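Local atomic coordinates of MW1564 protein (Staphylococcus aureus, PDB entry 3NTV), a protein that probably transfers a methyl group from S-adenosylmethionine to a hydroxyl group of its substrate, as a putative caffeoyl-CoA O-methyltransferase with a Rossmann fold. Residues L29-L32 with H33-Q36; L62-Q65 with L66-N70; V177-H180 with G181-S184; Q196-K199 with K200-Y204. All coordinates share one frame; numbering follows the deposited sequence.

In the fold
The four contacts are local and follow one another along the chain. Interaction 1 spans the end of helix 22-33 and the start of the loop after it. Interaction 2 lies on helix 57-70, which packs on strands 143-149 and 170-175 of the seven-stranded mixed sheet. Its centre is about 17 Å from that of interaction 1. Interaction 3 is in the loop after strand 170-175, and interaction 4 is on helix 192-209. These two touch, centres about 9 Å apart. Interactions 2 and 4 lie on opposite sides of the chain's centre, their centres about 27 Å apart. All four touch the second subunit, interaction 4 through Gln202 alone, so the dimer draws on distant parts of the chain.

Interaction 1: L29-L32 with H33-Q36; sequences LIDL and HQHQ
The C-terminal end of helix 22-33 is where Leu29, Ile30, Asp31 and Leu32 present their carbonyls to His33, Gln34 and His35. The last helical turn passes here into a short 3-10 segment at 34-35. The change shows in the backbone bonds. His33 N binds Leu29 O at 3.0 Å, the four-residue step of an alpha-helix. Gln34 N binds Asp31 O at 3.2 Å, a three-residue step.

Two side chains turn back onto helix-end carbonyls. The Gln34 chain is bent at chi2 (-57°), which folds its amide back over the preceding turn. NE2 then donates to Ile30 O at 3.1 Å. It stands above the carbonyl plane, off any lone pair, while the oxygen lies in the amide plane of Gln34. The same NE2 rests against Ile30 CG2 at 3.4 Å, so the methyl flanks the bond.

His33 points its ring away from this pair. Its ND1 is hydrogen-bonded to Asp61, and its NE2 takes Phe218 N of the second subunit. The ring therefore ties the helix end both to helix 57-70 and to the dimer partner. Leu32 packs on Phe218 of that subunit.

His35 closes the turn with the edge of its imidazole. ND1 donates to Leu32 O at 2.8 Å in a nearly straight bond (165°), with the oxygen close to the ring plane.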
loop_
_atom_site.group_PDB
_atom_site.type_symbol
_atom_site.label_atom_id
_atom_site.label_comp_id
_atom_site.label_asym_id
_atom_site.label_seq_id
_atom_site.Cartn_x
_atom_site.Cartn_y
_atom_site.Cartn_z
ATOM N N LEU A 29 6.641 9.605 -9.282
ATOM C CA LEU A 29 5.840 9.600 -8.050
ATOM C C LEU A 29 6.533 10.319 -6.906
ATOM O O LEU A 29 5.874 11.086 -6.219
ATOM C CB LEU A 29 5.391 8.188 -7.647
ATOM C CG LEU A 29 4.577 7.392 -8.695
ATOM C CD1 LEU A 29 4.209 6.031 -8.145
ATOM C CD2 LEU A 29 3.298 8.133 -9.129
ATOM N N ILE A 30 7.859 10.123 -6.724
ATOM C CA ILE A 30 8.605 10.827 -5.665
ATOM C C ILE A 30 8.494 12.343 -5.881
ATOM O O ILE A 30 8.282 13.080 -4.917
ATOM C CB ILE A 30 10.062 10.293 -5.529
ATOM C CG1 ILE A 30 10.047 8.822 -5.007
ATOM C CG2 ILE A 30 10.915 11.189 -4.593
ATOM C CD1 ILE A 30 11.327 8.045 -5.160
ATOM N N ASP A 31 8.541 12.799 -7.163
ATOM C CA ASP A 31 8.353 14.212 -7.513
ATOM C C ASP A 31 6.979 14.706 -7.061
ATOM O O ASP A 31 6.881 15.809 -6.524
ATOM C CB ASP A 31 8.560 14.443 -9.026
ATOM C CG ASP A 31 10.009 14.377 -9.485
ATOM O OD1 ASP A 31 10.913 14.558 -8.638
ATOM O OD2 ASP A 31 10.240 14.154 -10.695
ATOM N N LEU A 32 5.918 13.872 -7.224
ATOM C CA LEU A 32 4.579 14.253 -6.745
ATOM C C LEU A 32 4.584 14.401 -5.219
ATOM O O LEU A 32 3.932 15.305 -4.697
ATOM C CB LEU A 32 3.511 13.221 -7.155
ATOM C CG LEU A 32 3.005 13.293 -8.602
ATOM C CD1 LEU A 32 2.179 12.077 -8.939
ATOM C CD2 LEU A 32 2.176 14.565 -8.847
ATOM N N HIS A 33 5.355 13.533 -4.526
ATOM C CA HIS A 33 5.465 13.541 -3.066
ATOM C C HIS A 33 6.293 14.709 -2.516
ATOM O O HIS A 33 6.224 14.978 -1.315
ATOM C CB HIS A 33 6.020 12.202 -2.556
ATOM C CG HIS A 33 5.034 11.072 -2.575
ATOM N ND1 HIS A 33 5.103 10.048 -1.646
ATOM C CD2 HIS A 33 4.001 10.825 -3.421
ATOM C CE1 HIS A 33 4.119 9.215 -1.950
ATOM N NE2 HIS A 33 3.421 9.644 -3.002
ATOM N N GLN A 34 7.050 15.421 -3.377
ATOM C CA GLN A 34 7.892 16.542 -2.919
ATOM C C GLN A 34 7.162 17.641 -2.131
ATOM O O GLN A 34 7.769 18.271 -1.264
ATOM C CB GLN A 34 8.777 17.108 -4.043
ATOM C CG GLN A 34 9.808 16.130 -4.611
ATOM C CD GLN A 34 10.759 15.562 -3.588
ATOM O OE1 GLN A 34 11.632 16.247 -3.052
ATOM N NE2 GLN A 34 10.624 14.281 -3.315
ATOM N N HIS A 35 5.848 17.811 -2.377
ATOM C CA HIS A 35 4.981 18.770 -1.681
ATOM C C HIS A 35 4.858 18.438 -0.183
ATOM O O HIS A 35 4.737 19.353 0.633
ATOM C CB HIS A 35 3.581 18.798 -2.326
ATOM C CG HIS A 35 3.577 19.105 -3.796
ATOM N ND1 HIS A 35 3.735 18.104 -4.746
ATOM C CD2 HIS A 35 3.392 20.286 -4.432
ATOM C CE1 HIS A 35 3.653 18.709 -5.922
ATOM N NE2 HIS A 35 3.451 20.023 -5.784
ATOM N N GLN A 36 4.896 17.135 0.175
ATOM C CA GLN A 36 4.793 16.662 1.563
ATOM C C GLN A 36 6.150 16.374 2.248
ATOM O O GLN A 36 6.207 15.607 3.218
ATOM C CB GLN A 36 3.760 15.513 1.715
ATOM C CG GLN A 36 4.102 14.207 0.983
ATOM C CD GLN A 36 2.884 13.362 0.699
ATOM O OE1 GLN A 36 1.938 13.788 0.022
ATOM N NE2 GLN A 36 2.898 12.125 1.176
#

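Interaction 2: L62-Q65 with L66-N70; sequences LIKQ and LIRMN
Arg68 runs back along the helix toward Lys64 and Gln65, one turn earlier. Its first torsion (chi1 -66°) keeps CG beside the backbone N and sets it 3.4 Å from Lys64 O. From there the chain is extended to NE and carries the guanidinium back along the helix. The Lys64 carbonyl sits over one face of the guanidinium. In the conformer given, the amide end of Gln65 comes near the guanidinium edge, but how that amide is turned is doubtful.

Lys64 crosses Arg68 obliquely, its CE 4.0 Å from Arg68 NH2. Their charged ends stay apart, Lys64 NZ to Arg68 NH2 4.6 Å. A water in the guanidinium plane accepts from Arg68 NH2 at 2.9 Å and only weakly from Lys64 NZ. The lysine has another partner, a hydrogen bond to Gln88, and the shared water may ease the like charges.

All this lies on helix 57-70, which covers the sheet of the Rossmann-like fold. The other flank of the helix is apolar. Ile63 CG2 meets Ile67 CD1 at 4.2 Å. Both residues pack on Met145 of strand 143-149 and on Phe89, and Leu66 reaches Ile173 of strand 170-175. Met69, a selenomethionine, packs on Asn70 of the second subunit.

Near the end of the segment Leu66 O takes two donors from Asn70. The backbone N comes from one face of the carbonyl plane and side-chain ND2 from the other, the latter at 2.9 Å.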
loop_
_atom_site.group_PDB
_atom_site.type_symbol
_atom_site.label_atom_id
_atom_site.label_comp_id
_atom_site.label_asym_id
_atom_site.label_seq_id
_atom_site.Cartn_x
_atom_site.Cartn_y
_atom_site.Cartn_z
ATOM N N LEU A 62 3.826 5.240 2.223
ATOM C CA LEU A 62 2.734 4.299 2.405
ATOM C C LEU A 62 2.573 3.963 3.899
ATOM O O LEU A 62 1.446 3.963 4.405
ATOM C CB LEU A 62 2.965 2.997 1.612
ATOM C CG LEU A 62 1.966 1.851 1.913
ATOM C CD1 LEU A 62 0.506 2.251 1.573
ATOM C CD2 LEU A 62 2.312 0.629 1.063
ATOM N N ILE A 63 3.691 3.691 4.594
ATOM C CA ILE A 63 3.635 3.331 6.032
ATOM C C ILE A 63 3.060 4.499 6.844
ATOM O O ILE A 63 2.241 4.280 7.734
ATOM C CB ILE A 63 5.015 2.879 6.557
ATOM C CG1 ILE A 63 5.490 1.578 5.834
ATOM C CG2 ILE A 63 4.925 2.617 8.070
ATOM C CD1 ILE A 63 7.008 1.301 6.057
ATOM N N LYS A 64 3.444 5.749 6.500
ATOM C CA LYS A 64 2.912 6.943 7.162
ATOM C C LYS A 64 1.380 6.977 6.969
ATOM O O LYS A 64 0.662 7.309 7.898
ATOM C CB LYS A 64 3.572 8.199 6.595
ATOM C CG LYS A 64 5.053 8.282 6.989
ATOM C CD LYS A 64 5.715 9.567 6.528
ATOM C CE LYS A 64 5.331 10.792 7.328
ATOM N NZ LYS A 64 6.116 11.973 6.847
ATOM N N GLN A 65 0.881 6.609 5.762
ATOM C CA GLN A 65 -0.548 6.571 5.487
ATOM C C GLN A 65 -1.233 5.490 6.346
ATOM O O GLN A 65 -2.325 5.707 6.849
ATOM C CB GLN A 65 -0.783 6.336 3.978
ATOM C CG GLN A 65 -2.172 6.714 3.506
ATOM C CD GLN A 65 -2.301 8.166 3.082
ATOM O OE1 GLN A 65 -2.664 8.470 1.946
ATOM N NE2 GLN A 65 -2.049 9.099 3.985
ATOM N N LEU A 66 -0.567 4.333 6.529
ATOM C CA LEU A 66 -1.113 3.239 7.348
ATOM C C LEU A 66 -1.209 3.691 8.809
ATOM O O LEU A 66 -2.185 3.376 9.477
ATOM C CB LEU A 66 -0.223 1.985 7.226
ATOM C CG LEU A 66 -0.115 1.370 5.819
ATOM C CD1 LEU A 66 0.840 0.187 5.801
ATOM C CD2 LEU A 66 -1.443 0.953 5.313
ATOM N N ILE A 67 -0.215 4.459 9.291
ATOM C CA ILE A 67 -0.213 5.001 10.650
ATOM C C ILE A 67 -1.443 5.920 10.818
ATOM O O ILE A 67 -2.177 5.801 11.792
ATOM C CB ILE A 67 1.129 5.737 10.922
ATOM C CG1 ILE A 67 2.251 4.726 11.165
ATOM C CG2 ILE A 67 1.015 6.729 12.114
ATOM C CD1 ILE A 67 3.661 5.310 10.973
ATOM N N ARG A 68 -1.686 6.795 9.837
ATOM C CA ARG A 68 -2.844 7.695 9.863
ATOM C C ARG A 68 -4.178 6.934 9.890
ATOM O O ARG A 68 -5.016 7.221 10.741
ATOM C CB ARG A 68 -2.817 8.631 8.651
ATOM C CG ARG A 68 -1.646 9.614 8.670
ATOM C CD ARG A 68 -1.754 10.595 7.508
ATOM N NE ARG A 68 -0.533 11.386 7.390
ATOM C CZ ARG A 68 0.443 11.177 6.513
ATOM N NH1 ARG A 68 0.313 10.251 5.563
ATOM N NH2 ARG A 68 1.539 11.918 6.548
HETATM N N MSE A 69 -4.371 5.962 8.970
HETATM C CA MSE A 69 -5.612 5.187 8.866
HETATM C C MSE A 69 -5.921 4.382 10.116
HETATM O O MSE A 69 -7.081 4.264 10.497
HETATM C CB MSE A 69 -5.488 4.167 7.734
HETATM C CG MSE A 69 -5.477 4.751 6.367
HETATM SE SE MSE A 69 -5.098 3.262 5.193
HETATM C CE MSE A 69 -6.075 2.017 5.899
ATOM N N ASN A 70 -4.883 3.784 10.719
ATOM C CA ASN A 70 -5.061 2.921 11.883
ATOM C C ASN A 70 -4.906 3.635 13.221
ATOM O O ASN A 70 -4.998 2.958 14.258
ATOM C CB ASN A 70 -4.068 1.778 11.831
ATOM C CG ASN A 70 -4.385 0.802 10.764
ATOM O OD1 ASN A 70 -5.233 -0.076 10.917
ATOM N ND2 ASN A 70 -3.720 0.979 9.653
HETATM O O HOH W 1 3.573 11.945 4.543
#

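Interaction 3: V177-H180 with G181-S184; sequences VLYH and GFVS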
loop_
_atom_site.group_PDB
_atom_site.type_symbol
_atom_site.label_atom_id
_atom_site.label_comp_id
_atom_site.label_asym_id
_atom_site.label_seq_id
_atom_site.Cartn_x
_atom_site.Cartn_y
_atom_site.Cartn_z
ATOM N N VAL A 177 11.056 -7.715 1.369
ATOM C CA VAL A 177 10.538 -9.066 1.096
ATOM C C VAL A 177 10.925 -9.568 -0.314
ATOM O O VAL A 177 10.717 -10.743 -0.621
ATOM C CB VAL A 177 9.049 -9.279 1.462
ATOM C CG1 VAL A 177 8.832 -9.124 2.965
ATOM C CG2 VAL A 177 8.142 -8.344 0.671
ATOM N N LEU A 178 11.533 -8.696 -1.138
ATOM C CA LEU A 178 12.070 -9.089 -2.453
ATOM C C LEU A 178 13.613 -9.045 -2.451
ATOM O O LEU A 178 14.220 -9.195 -3.507
ATOM C CB LEU A 178 11.520 -8.179 -3.584
ATOM C CG LEU A 178 10.018 -8.295 -3.918
ATOM C CD1 LEU A 178 9.635 -7.280 -4.965
ATOM C CD2 LEU A 178 9.652 -9.687 -4.433
ATOM N N TYR A 179 14.254 -8.883 -1.260
ATOM C CA TYR A 179 15.711 -8.723 -1.115
ATOM C C TYR A 179 16.297 -7.826 -2.207
ATOM O O TYR A 179 17.059 -8.275 -3.067
ATOM C CB TYR A 179 16.535 -10.035 -0.909
ATOM C CG TYR A 179 17.926 -9.706 -0.380
ATOM C CD1 TYR A 179 19.061 -9.901 -1.167
ATOM C CD2 TYR A 179 18.089 -9.026 0.828
ATOM C CE1 TYR A 179 20.323 -9.474 -0.742
ATOM C CE2 TYR A 179 19.343 -8.609 1.266
ATOM C CZ TYR A 179 20.461 -8.854 0.490
ATOM O OH TYR A 179 21.691 -8.451 0.962
ATOM N N HIS A 180 15.822 -6.575 -2.251
ATOM C CA HIS A 180 16.271 -5.556 -3.204
ATOM C C HIS A 180 15.987 -5.918 -4.673
ATOM O O HIS A 180 16.592 -5.340 -5.580
ATOM C CB HIS A 180 17.763 -5.235 -2.966
ATOM C CG HIS A 180 18.112 -4.960 -1.537
ATOM N ND1 HIS A 180 17.724 -3.784 -0.910
ATOM C CD2 HIS A 180 18.822 -5.707 -0.664
ATOM C CE1 HIS A 180 18.217 -3.858 0.316
ATOM N NE2 HIS A 180 18.878 -5.002 0.510
ATOM N N GLY A 181 15.083 -6.872 -4.888
ATOM C CA GLY A 181 14.718 -7.348 -6.217
ATOM C C GLY A 181 15.484 -8.577 -6.661
ATOM O O GLY A 181 15.262 -9.066 -7.770
ATOM N N PHE A 182 16.378 -9.097 -5.797
ATOM C CA PHE A 182 17.199 -10.273 -6.115
ATOM C C PHE A 182 16.496 -11.599 -6.070
ATOM O O PHE A 182 17.038 -12.550 -6.621
ATOM C CB PHE A 182 18.440 -10.353 -5.221
ATOM C CG PHE A 182 19.509 -9.343 -5.529
ATOM C CD1 PHE A 182 20.221 -9.404 -6.725
ATOM C CD2 PHE A 182 19.892 -8.406 -4.581
ATOM C CE1 PHE A 182 21.230 -8.479 -7.001
ATOM C CE2 PHE A 182 20.913 -7.495 -4.850
ATOM C CZ PHE A 182 21.570 -7.534 -6.060
ATOM N N VAL A 183 15.340 -11.709 -5.386
ATOM C CA VAL A 183 14.632 -12.992 -5.233
ATOM C C VAL A 183 14.494 -13.886 -6.474
ATOM O O VAL A 183 14.655 -15.111 -6.346
ATOM C CB VAL A 183 13.323 -12.922 -4.407
ATOM C CG1 VAL A 183 13.608 -12.586 -2.951
ATOM C CG2 VAL A 183 12.338 -11.940 -5.017
ATOM N N SER A 184 14.230 -13.279 -7.655
ATOM C CA SER A 184 14.048 -14.018 -8.914
ATOM C C SER A 184 15.172 -13.778 -9.939
ATOM O O SER A 184 15.103 -14.288 -11.065
ATOM C CB SER A 184 12.694 -13.673 -9.527
ATOM O OG SER A 184 11.631 -14.013 -8.652
#
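Leu178 and Val183 form the close-packed part of this turn. Their side chains cross at about a right angle, with Leu178 CD2 3.6 Å from Val183 CG2. Val183 sets CG2 between its backbone N and carbonyl carbon, which turns this methyl to the leucine. The other methyl, CG1, lies 3.5 Å from Leu178 O. Both residues are buried, and both also meet helix 22-33 of the second subunit, Leu178 at Leu29 and Val183 at Asn25.

Leu178 O is the hub of the backbone. It accepts from Gly181 N at 2.8 Å and more weakly from Val183 N. Phe182 N adds a bond to Tyr179 O at 2.9 Å. Gly181 has a positive phi (95°), and a CB there would run into the His180 carbonyl.

The other side is more open. Tyr179 and Phe182 meet obliquely, through Tyr179 CD1 and Phe182 CD2 at 3.8 Å. Tyr179 O also lies near the plane of the Phe182 ring, at its edge. Exposed His180 touches Phe182 CD2 only with its CB, at 4.1 Å. Its ring turns instead to Tyr179, with CD2 over a face of the phenol ring. A weak hydrogen bond joins His180 ND1 to Asp223.

Tyr179 and Phe182 then pack on helix 192-209, at Met197 and Val198. Tyr179-Phe182 is a type I' beta-turn, in the loop that leaves the C-terminal end of strand 170-175. It lies on the side of the sheet formed by the C-terminal ends of its parallel strands, where Rossmann-like methyltransferases typically place their active site.

Interaction 4: Q196-K199 with K200-Y204; sequences QMVK and KVQDY
Lys199 and Asp203 are joined by a salt bridge one helical turn apart. Lys199 NZ meets Asp203 OD2 at 2.9 Å and uses the oxygen's syn lone pair, the side facing OD1. The lysine is drawn out along most of its length and then bends at its last torsion (chi4 -71°), which swings the ammonium over to the acid. Asp203 keeps its CG anti to the carbonyl carbon, beside its own N. Its carboxylate thus leans back toward the preceding turn, where Asp203 CG is 3.2 Å from Lys199 O. Asp203 N donates to that same carbonyl at 2.9 Å.

Helix 192-209, which carries these residues, follows strand 170-175 and its loop in the Rossmann-like fold. Here it keeps regular alpha-helical bonding, such as Gln202 N to Val198 O at 2.8 Å. Val198 and Gln202 lie side by side along this turn. Gln202 also meets Tyr28 of the second subunit.

Met197, a selenomethionine, and Lys200 also run side by side and point the same way. Met197 bends at both chi2 and chi3, which brings its terminal methyl CE to 3.8 Å from Lys200 CE. Lys200 starts anti to its N and bends at chi3 (-76°). Met197 SE lies 3.8 Å from Lys200 NZ. That ammonium is gripped by two carbonyls, Ala151 O and Ala153 O. On the same turn Val201 places CG2 at 3.4 Å from Met197 O.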
loop_
_atom_site.group_PDB
_atom_site.type_symbol
_atom_site.label_atom_id
_atom_site.label_comp_id
_atom_site.label_asym_id
_atom_site.label_seq_id
_atom_site.Cartn_x
_atom_site.Cartn_y
_atom_site.Cartn_z
ATOM N N GLN A 196 22.481 -16.367 0.172
ATOM C CA GLN A 196 22.097 -16.689 1.552
ATOM C C GLN A 196 20.926 -15.786 1.990
ATOM O O GLN A 196 19.986 -16.269 2.616
ATOM C CB GLN A 196 23.280 -16.491 2.506
ATOM C CG GLN A 196 24.371 -17.545 2.358
ATOM C CD GLN A 196 25.493 -17.266 3.320
ATOM O OE1 GLN A 196 26.349 -16.405 3.092
ATOM N NE2 GLN A 196 25.487 -17.964 4.440
HETATM N N MSE A 197 20.976 -14.495 1.622
HETATM C CA MSE A 197 19.921 -13.532 1.961
HETATM C C MSE A 197 18.623 -13.808 1.226
HETATM O O MSE A 197 17.548 -13.707 1.816
HETATM C CB MSE A 197 20.399 -12.098 1.728
HETATM C CG MSE A 197 21.573 -11.705 2.624
HETATM SE SE MSE A 197 21.124 -11.705 4.543
HETATM C CE MSE A 197 21.923 -13.444 5.022
ATOM N N VAL A 198 18.715 -14.175 -0.065
ATOM C CA VAL A 198 17.539 -14.535 -0.871
ATOM C C VAL A 198 16.869 -15.750 -0.216
ATOM O O VAL A 198 15.651 -15.743 -0.030
ATOM C CB VAL A 198 17.907 -14.751 -2.359
ATOM C CG1 VAL A 198 16.754 -15.395 -3.142
ATOM C CG2 VAL A 198 18.315 -13.441 -3.019
ATOM N N LYS A 199 17.666 -16.773 0.186
ATOM C CA LYS A 199 17.112 -17.954 0.846
ATOM C C LYS A 199 16.389 -17.583 2.146
ATOM O O LYS A 199 15.292 -18.072 2.394
ATOM C CB LYS A 199 18.223 -18.989 1.131
ATOM C CG LYS A 199 17.726 -20.425 1.060
ATOM C CD LYS A 199 18.520 -21.365 1.962
ATOM C CE LYS A 199 17.837 -22.707 2.131
ATOM N NZ LYS A 199 16.610 -22.620 2.972
ATOM N N LYS A 200 16.999 -16.716 2.968
ATOM C CA LYS A 200 16.404 -16.273 4.229
ATOM C C LYS A 200 15.058 -15.551 3.983
ATOM O O LYS A 200 14.078 -15.851 4.651
ATOM C CB LYS A 200 17.380 -15.323 4.965
ATOM C CG LYS A 200 16.852 -14.835 6.319
ATOM C CD LYS A 200 17.579 -13.556 6.778
ATOM C CE LYS A 200 18.952 -13.835 7.310
ATOM N NZ LYS A 200 19.554 -12.607 7.906
ATOM N N VAL A 201 15.032 -14.636 3.024
ATOM C CA VAL A 201 13.849 -13.822 2.703
ATOM C C VAL A 201 12.748 -14.710 2.143
ATOM O O VAL A 201 11.594 -14.609 2.567
ATOM C CB VAL A 201 14.239 -12.635 1.786
ATOM C CG1 VAL A 201 13.025 -11.975 1.171
ATOM C CG2 VAL A 201 15.054 -11.599 2.570
ATOM N N GLN A 202 13.110 -15.624 1.222
ATOM C CA GLN A 202 12.114 -16.550 0.687
ATOM C C GLN A 202 11.530 -17.423 1.775
ATOM O O GLN A 202 10.305 -17.601 1.793
ATOM C CB GLN A 202 12.681 -17.383 -0.467
ATOM C CG GLN A 202 12.954 -16.548 -1.735
ATOM C CD GLN A 202 13.608 -17.350 -2.854
ATOM O OE1 GLN A 202 13.745 -16.872 -3.989
ATOM N NE2 GLN A 202 14.119 -18.530 -2.550
ATOM N N ASP A 203 12.382 -17.966 2.689
ATOM C CA ASP A 203 11.909 -18.765 3.824
ATOM C C ASP A 203 10.972 -17.929 4.717
ATOM O O ASP A 203 9.932 -18.422 5.141
ATOM C CB ASP A 203 13.088 -19.305 4.655
ATOM C CG ASP A 203 13.857 -20.417 3.962
ATOM O OD1 ASP A 203 13.396 -20.887 2.886
ATOM O OD2 ASP A 203 14.916 -20.820 4.490
ATOM N N TYR A 204 11.357 -16.673 5.010
ATOM C CA TYR A 204 10.536 -15.768 5.825
ATOM C C TYR A 204 9.165 -15.574 5.188
ATOM O O TYR A 204 8.167 -15.698 5.886
ATOM C CB TYR A 204 11.244 -14.404 6.003
ATOM C CG TYR A 204 10.436 -13.387 6.783
ATOM C CD1 TYR A 204 10.606 -13.239 8.156
ATOM C CD2 TYR A 204 9.483 -12.592 6.151
ATOM C CE1 TYR A 204 9.862 -12.303 8.882
ATOM C CE2 TYR A 204 8.732 -11.657 6.868
ATOM C CZ TYR A 204 8.941 -11.503 8.231
ATOM O OH TYR A 204 8.247 -10.566 8.964
#